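Local coordinates for protein farnesyltransferase, putative (Trypanosoma cruzi, PDB 3WCA) that probably catalyses the magnesium-dependent, reductive joining of two farnesyl diphosphate molecules into squalene, an early step towards sterols, at residues M143-T148 against C161-G166; D156-C161 against M196-Q201; A255-H260 against A289-V294. The protein carries 1 engineered substitution. All blocks are in the same frame, centred on the assembly; numbering follows the deposited sequence.

Contact 1. Residues M143-T148 against C161-G166; sequences MCDFLT and CHYVAG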
loop_
_atom_site.group_PDB
_atom_site.type_symbol
_atom_site.label_atom_id
_atom_site.label_comp_id
_atom_site.label_asym_id
_atom_site.label_seq_id
_atom_site.Cartn_x
_atom_site.Cartn_y
_atom_site.Cartn_z
ATOM N N MET A 143 -2.558 12.200 -7.680
ATOM C CA MET A 143 -3.577 12.468 -6.680
ATOM C C MET A 143 -4.475 13.596 -7.185
ATOM O O MET A 143 -5.696 13.546 -7.012
ATOM C CB MET A 143 -2.944 12.882 -5.350
ATOM C CG MET A 143 -2.162 11.787 -4.621
ATOM S SD MET A 143 -1.380 12.477 -3.138
ATOM C CE MET A 143 -1.207 10.999 -2.089
ATOM N N CYS A 144 -3.870 14.615 -7.794
ATOM C CA CYS A 144 -4.634 15.744 -8.315
ATOM C C CYS A 144 -5.665 15.261 -9.319
ATOM O O CYS A 144 -6.811 15.704 -9.298
ATOM C CB CYS A 144 -3.712 16.781 -8.972
ATOM S SG CYS A 144 -2.819 17.837 -7.800
ATOM N N ASP A 145 -5.255 14.344 -10.186
ATOM C CA ASP A 145 -6.156 13.798 -11.192
ATOM C C ASP A 145 -7.393 13.175 -10.557
ATOM O O ASP A 145 -8.513 13.408 -11.017
ATOM C CB ASP A 145 -5.428 12.754 -12.051
ATOM C CG ASP A 145 -6.325 12.151 -13.134
ATOM O OD1 ASP A 145 -7.231 12.858 -13.630
ATOM O OD2 ASP A 145 -6.115 10.974 -13.504
ATOM N N PHE A 146 -7.201 12.391 -9.497
ATOM C CA PHE A 146 -8.328 11.735 -8.835
ATOM C C PHE A 146 -8.995 12.554 -7.742
ATOM O O PHE A 146 -9.902 12.070 -7.074
ATOM C CB PHE A 146 -7.910 10.369 -8.283
ATOM C CG PHE A 146 -7.784 9.313 -9.339
ATOM C CD1 PHE A 146 -8.920 8.729 -9.892
ATOM C CD2 PHE A 146 -6.532 8.946 -9.830
ATOM C CE1 PHE A 146 -8.816 7.798 -10.924
ATOM C CE2 PHE A 146 -6.415 8.014 -10.862
ATOM C CZ PHE A 146 -7.565 7.438 -11.410
ATOM N N LEU A 147 -8.544 13.785 -7.542
ATOM C CA LEU A 147 -9.181 14.637 -6.548
ATOM C C LEU A 147 -10.363 15.296 -7.255
ATOM O O LEU A 147 -11.320 15.737 -6.620
ATOM C CB LEU A 147 -8.222 15.712 -6.040
ATOM C CG LEU A 147 -7.481 15.443 -4.729
ATOM C CD1 LEU A 147 -6.587 16.628 -4.422
ATOM C CD2 LEU A 147 -8.475 15.229 -3.593
ATOM N N THR A 148 -10.286 15.331 -8.584
ATOM C CA THR A 148 -11.324 15.935 -9.404
ATOM C C THR A 148 -12.217 14.913 -10.126
ATOM O O THR A 148 -12.923 15.256 -11.078
ATOM C CB THR A 148 -10.697 16.914 -10.442
ATOM O OG1 THR A 148 -11.720 17.408 -11.318
ATOM C CG2 THR A 148 -9.612 16.221 -11.259
ATOM N N CYS A 161 -4.268 3.170 -7.794
ATOM C CA CYS A 161 -3.422 2.369 -6.922
ATOM C C CYS A 161 -1.970 2.593 -7.315
ATOM O O CYS A 161 -1.082 2.630 -6.459
ATOM C CB CYS A 161 -3.774 0.874 -7.025
ATOM S SG CYS A 161 -5.320 0.435 -6.172
ATOM N N HIS A 162 -1.739 2.746 -8.617
ATOM C CA HIS A 162 -0.397 2.986 -9.135
ATOM C C HIS A 162 0.171 4.275 -8.547
ATOM O O HIS A 162 1.290 4.291 -8.034
ATOM C CB HIS A 162 -0.432 3.087 -10.665
ATOM C CG HIS A 162 0.812 3.663 -11.266
ATOM N ND1 HIS A 162 2.011 2.984 -11.291
ATOM C CD2 HIS A 162 1.045 4.863 -11.854
ATOM C CE1 HIS A 162 2.930 3.740 -11.868
ATOM N NE2 HIS A 162 2.369 4.885 -12.218
ATOM N N TYR A 163 -0.613 5.345 -8.605
ATOM C CA TYR A 163 -0.186 6.643 -8.097
ATOM C C TYR A 163 0.081 6.710 -6.600
ATOM O O TYR A 163 0.985 7.428 -6.169
ATOM C CB TYR A 163 -1.220 7.738 -8.422
ATOM C CG TYR A 163 -1.362 8.122 -9.893
ATOM C CD1 TYR A 163 -0.255 8.496 -10.655
ATOM C CD2 TYR A 163 -2.616 8.147 -10.502
ATOM C CE1 TYR A 163 -0.396 8.892 -11.997
ATOM C CE2 TYR A 163 -2.772 8.537 -11.834
ATOM C CZ TYR A 163 -1.663 8.908 -12.577
ATOM O OH TYR A 163 -1.831 9.284 -13.894
ATOM N N VAL A 164 -0.702 5.994 -5.795
ATOM C CA VAL A 164 -0.506 6.098 -4.363
ATOM C C VAL A 164 0.223 4.949 -3.693
ATOM O O VAL A 164 0.538 5.048 -2.510
ATOM C CB VAL A 164 -1.859 6.330 -3.621
ATOM C CG1 VAL A 164 -2.577 7.562 -4.222
ATOM C CG2 VAL A 164 -2.740 5.074 -3.708
ATOM N N ALA A 165 0.499 3.885 -4.443
ATOM C CA ALA A 165 1.171 2.712 -3.900
ATOM C C ALA A 165 2.136 2.063 -4.893
ATOM O O ALA A 165 3.258 1.705 -4.537
ATOM C CB ALA A 165 0.133 1.693 -3.452
ATOM N N GLY A 166 1.693 1.896 -6.130
ATOM C CA GLY A 166 2.552 1.296 -7.133
ATOM C C GLY A 166 3.848 2.082 -7.301
ATOM O O GLY A 166 4.915 1.498 -7.525
#
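Y163 and F146 meet ring to ring where the end of helix 126-147 approaches helix 154-179, and the tyrosine is a good example of how one side chain can span such a crossing. Its CB points at the facing segment. CG lies beside the backbone N and anti to the carbonyl carbon (chi1 -69°), which aims the ring at the neighbouring helix. One long side of that ring then does the work: CD2 and CE2 each come within 3.8 Å of F146 CE2. Each of the three lies near the plane of the other ring, so the rings meet edge against edge and neither offers its face to the other; the side chains as a whole cross at about a right angle. Further out, Y163 CE2 stands 4.5 Å from D145 OD2, in an oblique approach. The hydroxyl at the tip, Y163 OH, is 4.6 Å from D145 OD2, a loose approach; the carboxylate has its strong partner in R149, with which it forms a salt bridge.

The setting is the all-helical fold of the squalene/phytoene synthase family, in which helices surround a central cavity for the isoprenoid chain. Here the two segments cross at 135° between their N-to-C directions, with axes 10.3 Å apart. On the cavity side of the crossing, M143 faces V164 by two separate atoms. Its extended chain puts CG 4.3 Å from V164 CG1 and brings CE back to the same methyl, with the sulfur bowed away between them. M143 also rests on E71, a magnesium ligand, so this packing abuts the metal site. The helix around V164 is widened into a pi-type turn (162-166), in which G166 N donates to C161 O at 2.9 Å, and A165 within that turn lines the substrate pocket.

Contact 2. Residues D156-C161 against M196-Q201; sequences DYDLYC and MGLFLQ. With FPS (S-[(2E,6E)-3,7,11-trimethyldodeca-2,6,10-trienyl] trihydrogen thiodiphosphate), chain E.
C161 and L198 form the tight centre of this crossing, where the CB of the cysteine sits 3.6 Å from L198 CG and nearly as close to its CD1. The two helices, 154-179 and 191-207, belong to the helical bundle of a squalene/phytoene synthase, and they cross at 107° with axes 10.0 Å apart. Between residues 156-161 and 196-201 no hydrogen bond passes, and van der Waals packing carries the contact. The other leucine methyl, CD2, leans toward the backbone of D158 and stays 4.2 Å from its carbonyl O.

From C161 the packing continues through sulfur, since SG lies 4.0 Å from Q201 CG. The glutamine leaves its backbone with CG anti to N (chi1 -172°) and then bends at chi2, which takes its amide past the cysteine and into the substrate pocket. There OE1 approaches the first isoprene unit of the bound thio analogue of farnesyl diphosphate, 3.6 Å from C3, and L200 CD1 lies 3.8 Å from the C8 atom of the same ligand. One helix thus meets its neighbour with L198 and Q201 while also lining the pocket with M196, G197, L200 and that same Q201.

Farther out, D158 OD1 makes a salt bridge to K202, tying the two helices together one turn beyond L198, and Y160 OH is hydrogen-bonded to E71 of the metal site. Back at the pocket, at the far end of the hydrocarbon tail, M196, bent at chi2 and chi3, sets its CE 3.8 Å from C14.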
loop_
_atom_site.group_PDB
_atom_site.type_symbol
_atom_site.label_atom_id
_atom_site.label_comp_id
_atom_site.label_asym_id
_atom_site.label_seq_id
_atom_site.Cartn_x
_atom_site.Cartn_y
_atom_site.Cartn_z
ATOM N N ASP A 156 -9.383 2.707 -13.803
ATOM C CA ASP A 156 -9.273 3.820 -12.865
ATOM C C ASP A 156 -8.707 3.280 -11.542
ATOM O O ASP A 156 -7.777 3.849 -10.981
ATOM C CB ASP A 156 -10.650 4.442 -12.573
ATOM C CG ASP A 156 -11.205 5.273 -13.730
ATOM O OD1 ASP A 156 -12.423 5.553 -13.693
ATOM O OD2 ASP A 156 -10.451 5.660 -14.652
ATOM N N TYR A 157 -9.295 2.188 -11.053
ATOM C CA TYR A 157 -8.884 1.550 -9.799
ATOM C C TYR A 157 -7.378 1.270 -9.843
ATOM O O TYR A 157 -6.633 1.721 -8.980
ATOM C CB TYR A 157 -9.687 0.254 -9.614
ATOM C CG TYR A 157 -9.435 -0.557 -8.347
ATOM C CD1 TYR A 157 -9.318 0.055 -7.090
ATOM C CD2 TYR A 157 -9.426 -1.952 -8.396
ATOM C CE1 TYR A 157 -9.211 -0.714 -5.915
ATOM C CE2 TYR A 157 -9.318 -2.725 -7.235
ATOM C CZ TYR A 157 -9.216 -2.104 -6.000
ATOM O OH TYR A 157 -9.149 -2.888 -4.861
ATOM N N ASP A 158 -6.943 0.540 -10.868
ATOM C CA ASP A 158 -5.534 0.216 -11.059
ATOM C C ASP A 158 -4.627 1.434 -11.162
ATOM O O ASP A 158 -3.551 1.464 -10.560
ATOM C CB ASP A 158 -5.359 -0.637 -12.311
ATOM C CG ASP A 158 -5.674 -2.090 -12.062
ATOM O OD1 ASP A 158 -6.459 -2.376 -11.143
ATOM O OD2 ASP A 158 -5.144 -2.947 -12.788
ATOM N N LEU A 159 -5.044 2.443 -11.922
ATOM C CA LEU A 159 -4.209 3.627 -12.078
ATOM C C LEU A 159 -4.085 4.399 -10.772
ATOM O O LEU A 159 -3.000 4.872 -10.429
ATOM C CB LEU A 159 -4.747 4.536 -13.195
ATOM C CG LEU A 159 -3.918 5.790 -13.526
ATOM C CD1 LEU A 159 -2.521 5.382 -14.017
ATOM C CD2 LEU A 159 -4.658 6.640 -14.593
ATOM N N TYR A 160 -5.185 4.528 -10.038
ATOM C CA TYR A 160 -5.136 5.241 -8.765
ATOM C C TYR A 160 -4.212 4.501 -7.782
ATOM O O TYR A 160 -3.474 5.134 -7.023
ATOM C CB TYR A 160 -6.535 5.390 -8.149
ATOM C CG TYR A 160 -6.516 6.090 -6.806
ATOM C CD1 TYR A 160 -6.378 7.476 -6.720
ATOM C CD2 TYR A 160 -6.572 5.359 -5.613
ATOM C CE1 TYR A 160 -6.291 8.118 -5.479
ATOM C CE2 TYR A 160 -6.485 5.986 -4.370
ATOM C CZ TYR A 160 -6.342 7.365 -4.309
ATOM O OH TYR A 160 -6.237 7.989 -3.084
ATOM N N CYS A 161 -4.268 3.170 -7.794
ATOM C CA CYS A 161 -3.422 2.369 -6.922
ATOM C C CYS A 161 -1.970 2.593 -7.315
ATOM O O CYS A 161 -1.082 2.630 -6.459
ATOM C CB CYS A 161 -3.774 0.874 -7.025
ATOM S SG CYS A 161 -5.320 0.435 -6.172
ATOM N N MET A 196 3.610 -5.192 -6.646
ATOM C CA MET A 196 3.864 -5.273 -5.208
ATOM C C MET A 196 3.074 -4.187 -4.486
ATOM O O MET A 196 2.418 -4.456 -3.487
ATOM C CB MET A 196 5.369 -5.112 -4.923
ATOM C CG MET A 196 6.228 -6.334 -5.308
ATOM S SD MET A 196 6.347 -7.566 -3.956
ATOM C CE MET A 196 7.242 -6.567 -2.735
ATOM N N GLY A 197 3.128 -2.962 -5.006
ATOM C CA GLY A 197 2.396 -1.876 -4.390
ATOM C C GLY A 197 0.887 -2.072 -4.488
ATOM O O GLY A 197 0.157 -1.793 -3.535
ATOM N N LEU A 198 0.417 -2.568 -5.633
ATOM C CA LEU A 198 -1.012 -2.768 -5.817
ATOM C C LEU A 198 -1.585 -3.830 -4.909
ATOM O O LEU A 198 -2.688 -3.667 -4.398
ATOM C CB LEU A 198 -1.340 -3.099 -7.278
ATOM C CG LEU A 198 -1.800 -1.892 -8.106
ATOM C CD1 LEU A 198 -0.724 -0.833 -8.093
ATOM C CD2 LEU A 198 -2.110 -2.320 -9.543
ATOM N N PHE A 199 -0.845 -4.912 -4.691
ATOM C CA PHE A 199 -1.338 -5.963 -3.820
ATOM C C PHE A 199 -1.586 -5.426 -2.423
ATOM O O PHE A 199 -2.594 -5.755 -1.801
ATOM C CB PHE A 199 -0.361 -7.135 -3.740
ATOM C CG PHE A 199 -0.917 -8.332 -2.992
ATOM C CD1 PHE A 199 -2.096 -8.947 -3.423
ATOM C CD2 PHE A 199 -0.277 -8.831 -1.861
ATOM C CE1 PHE A 199 -2.630 -10.040 -2.740
ATOM C CE2 PHE A 199 -0.801 -9.926 -1.163
ATOM C CZ PHE A 199 -1.972 -10.533 -1.596
ATOM N N LEU A 200 -0.670 -4.599 -1.928
ATOM C CA LEU A 200 -0.834 -4.037 -0.596
ATOM C C LEU A 200 -1.985 -3.038 -0.543
ATOM O O LEU A 200 -2.833 -3.108 0.343
ATOM C CB LEU A 200 0.448 -3.327 -0.117
ATOM C CG LEU A 200 1.775 -4.095 -0.022
ATOM C CD1 LEU A 200 2.805 -3.232 0.740
ATOM C CD2 LEU A 200 1.562 -5.422 0.702
ATOM N N GLN A 201 -2.011 -2.108 -1.495
ATOM C CA GLN A 201 -3.037 -1.090 -1.493
ATOM C C GLN A 201 -4.422 -1.712 -1.632
ATOM O O GLN A 201 -5.328 -1.352 -0.903
ATOM C CB GLN A 201 -2.783 -0.070 -2.617
ATOM C CG GLN A 201 -3.697 1.165 -2.577
ATOM C CD GLN A 201 -3.565 1.974 -1.285
ATOM O OE1 GLN A 201 -2.462 2.229 -0.811
ATOM N NE2 GLN A 201 -4.692 2.388 -0.723
HETATM C C1 FPS E . -0.781 2.669 3.864
HETATM S S1 FPS E . 0.212 3.521 5.186
HETATM C C2 FPS E . 0.075 2.525 2.569
HETATM C C3 FPS E . 0.132 1.498 1.633
HETATM C C4 FPS E . -0.696 0.234 1.694
HETATM C C5 FPS E . 1.106 1.664 0.488
HETATM C C6 FPS E . 2.624 1.475 0.794
HETATM C C7 FPS E . 3.216 0.731 -0.384
HETATM C C8 FPS E . 4.380 0.064 -0.418
HETATM C C10 FPS E . 4.744 -0.596 -1.762
HETATM C C9 FPS E . 5.328 -0.060 0.780
HETATM C C11 FPS E . 5.602 -1.829 -1.586
HETATM C C12 FPS E . 6.316 -2.117 -2.880
HETATM C C13 FPS E . 7.547 -2.665 -2.993
HETATM C C14 FPS E . 8.411 -3.078 -1.794
HETATM C C15 FPS E . 8.097 -2.885 -4.400
HETATM P PA FPS E . 0.946 2.132 6.534
HETATM O O1A FPS E . 1.704 1.008 5.773
HETATM O O2A FPS E . 1.889 2.862 7.457
HETATM O O3A FPS E . -0.152 1.572 7.670
HETATM P PB FPS E . -1.720 0.936 7.621
HETATM O O1B FPS E . -1.844 -0.316 8.539
HETATM O O2B FPS E . -2.721 2.010 8.182
HETATM O O3B FPS E . -2.058 0.436 6.156
#

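Contact 3. Residues A255-H260 against A289-V294; sequences ADALVH and ATLSLV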
loop_
_atom_site.group_PDB
_atom_site.type_symbol
_atom_site.label_atom_id
_atom_site.label_comp_id
_atom_site.label_asym_id
_atom_site.label_seq_id
_atom_site.Cartn_x
_atom_site.Cartn_y
_atom_site.Cartn_z
ATOM N N ALA A 255 -10.734 -11.511 -5.805
ATOM C CA ALA A 255 -10.286 -12.108 -7.064
ATOM C C ALA A 255 -9.441 -11.106 -7.833
ATOM O O ALA A 255 -8.435 -11.454 -8.443
ATOM C CB ALA A 255 -11.489 -12.527 -7.912
ATOM N N ASP A 256 -9.850 -9.849 -7.802
ATOM C CA ASP A 256 -9.100 -8.833 -8.514
ATOM C C ASP A 256 -7.699 -8.639 -7.908
ATOM O O ASP A 256 -6.717 -8.463 -8.631
ATOM C CB ASP A 256 -9.858 -7.522 -8.496
ATOM C CG ASP A 256 -9.082 -6.406 -9.149
ATOM O OD1 ASP A 256 -8.972 -6.422 -10.390
ATOM O OD2 ASP A 256 -8.575 -5.522 -8.419
ATOM N N ALA A 257 -7.598 -8.695 -6.585
ATOM C CA ALA A 257 -6.296 -8.512 -5.932
ATOM C C ALA A 257 -5.367 -9.700 -6.144
ATOM O O ALA A 257 -4.158 -9.540 -6.223
ATOM C CB ALA A 257 -6.484 -8.265 -4.435
ATOM N N LEU A 258 -5.938 -10.894 -6.242
ATOM C CA LEU A 258 -5.147 -12.100 -6.419
ATOM C C LEU A 258 -4.336 -12.101 -7.703
ATOM O O LEU A 258 -3.356 -12.834 -7.815
ATOM C CB LEU A 258 -6.051 -13.329 -6.376
ATOM C CG LEU A 258 -6.489 -13.718 -4.967
ATOM C CD1 LEU A 258 -7.478 -14.885 -5.020
ATOM C CD2 LEU A 258 -5.244 -14.097 -4.169
ATOM N N VAL A 259 -4.758 -11.290 -8.666
ATOM C CA VAL A 259 -4.066 -11.170 -9.952
ATOM C C VAL A 259 -2.595 -10.803 -9.734
ATOM O O VAL A 259 -1.717 -11.237 -10.476
ATOM C CB VAL A 259 -4.710 -10.049 -10.847
ATOM C CG1 VAL A 259 -3.866 -9.809 -12.083
ATOM C CG2 VAL A 259 -6.123 -10.447 -11.274
ATOM N N HIS A 260 -2.332 -10.022 -8.694
ATOM C CA HIS A 260 -0.984 -9.551 -8.411
ATOM C C HIS A 260 -0.013 -10.492 -7.722
ATOM O O HIS A 260 1.191 -10.271 -7.781
ATOM C CB HIS A 260 -1.082 -8.280 -7.589
ATOM C CG HIS A 260 -1.971 -7.249 -8.201
ATOM N ND1 HIS A 260 -1.641 -6.582 -9.361
ATOM C CD2 HIS A 260 -3.197 -6.803 -7.840
ATOM C CE1 HIS A 260 -2.629 -5.767 -9.687
ATOM N NE2 HIS A 260 -3.583 -5.883 -8.781
ATOM N N ALA A 289 -2.284 -12.618 4.378
ATOM C CA ALA A 289 -2.970 -13.146 5.560
ATOM C C ALA A 289 -4.288 -12.388 5.733
ATOM O O ALA A 289 -5.334 -12.994 6.003
ATOM C CB ALA A 289 -2.101 -12.992 6.823
ATOM N N THR A 290 -4.242 -11.069 5.577
ATOM C CA THR A 290 -5.449 -10.261 5.693
ATOM C C THR A 290 -6.450 -10.669 4.600
ATOM O O THR A 290 -7.636 -10.873 4.866
ATOM C CB THR A 290 -5.131 -8.779 5.520
ATOM O OG1 THR A 290 -4.267 -8.357 6.574
ATOM C CG2 THR A 290 -6.396 -7.942 5.551
ATOM N N LEU A 291 -5.950 -10.792 3.374
ATOM C CA LEU A 291 -6.770 -11.161 2.240
ATOM C C LEU A 291 -7.455 -12.515 2.450
ATOM O O LEU A 291 -8.614 -12.691 2.071
ATOM C CB LEU A 291 -5.919 -11.210 0.967
ATOM C CG LEU A 291 -6.742 -11.261 -0.324
ATOM C CD1 LEU A 291 -7.432 -9.895 -0.532
ATOM C CD2 LEU A 291 -5.845 -11.623 -1.503
ATOM N N SER A 292 -6.744 -13.467 3.046
ATOM C CA SER A 292 -7.329 -14.786 3.289
ATOM C C SER A 292 -8.426 -14.685 4.343
ATOM O O SER A 292 -9.370 -15.467 4.344
ATOM C CB SER A 292 -6.262 -15.775 3.757
ATOM O OG SER A 292 -5.859 -15.508 5.082
ATOM N N LEU A 293 -8.301 -13.709 5.234
ATOM C CA LEU A 293 -9.277 -13.498 6.294
ATOM C C LEU A 293 -10.511 -12.724 5.830
ATOM O O LEU A 293 -11.618 -13.004 6.285
ATOM C CB LEU A 293 -8.638 -12.746 7.460
ATOM C CG LEU A 293 -8.265 -13.550 8.705
ATOM C CD1 LEU A 293 -7.299 -14.671 8.355
ATOM C CD2 LEU A 293 -7.648 -12.608 9.730
ATOM N N VAL A 294 -10.337 -11.750 4.940
ATOM C CA VAL A 294 -11.481 -10.975 4.489
ATOM C C VAL A 294 -12.293 -11.691 3.431
ATOM O O VAL A 294 -13.465 -11.388 3.241
ATOM C CB VAL A 294 -11.091 -9.587 3.910
ATOM C CG1 VAL A 294 -10.344 -8.776 4.950
ATOM C CG2 VAL A 294 -10.283 -9.759 2.636
#
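A257 and L258, consecutive residues near the end of helix 243-258, share a single partner, L291 of helix 274-294. Along the first segment, A255 turns from this partner and packs instead on helix 347-362, while D256 forms a salt bridge with K202. The contact itself begins at A257, whose CB points at the other helix and comes within 4.3 Å of L291 CD1. Next, L258 reaches across with its branched end: its CD2 is 3.7 Å from L291 CD2, methyl against methyl, the two side chains crossing obliquely.

L291 serves both residues because its chain leaves the helix with CG anti to the backbone N (chi1 -166°), bringing the isobutyl fork to the gap with one methyl for each neighbour. This is helix-to-helix packing in the core of the squalene/phytoene synthase fold, away from the ligand and metal sites; F199 and L336, from two further helices, also touch L291. Beyond L258 the chain turns, with H260 N bonded to A257 O at 3.1 Å, and the H260 ring is hydrogen-bonded to H195 and K202.

On the opposing helix, S292 turns its hydroxyl back to the preceding turn, where OG donates to A289 O at 2.7 Å, with a C=O...donor angle of 123° and the donor tilted 28° from the carbonyl plane. L293 N reaches A289 O from that same face, giving the oxygen two donors.

The three contacts show how one helical bundle can be joined in steps. Contacts 1 and 2 are neighbours, with centres 9 Å apart: both use helix 154-179, share C161, and their segments alternate along the chain. Contact 3 comes after contact 2 has closed; its centre is 13 Å from that of contact 2 and 21 Å from that of contact 1, which it does not touch. Contacts 2 and 3 touch through F199 on A257 and L291 and L198 on H260, both from helix 191-207, and through Y157 of helix 154-179 on D256. The set thus runs from the magnesium site, past the pocket of the bound farnesyl analogue, into the helical core behind it.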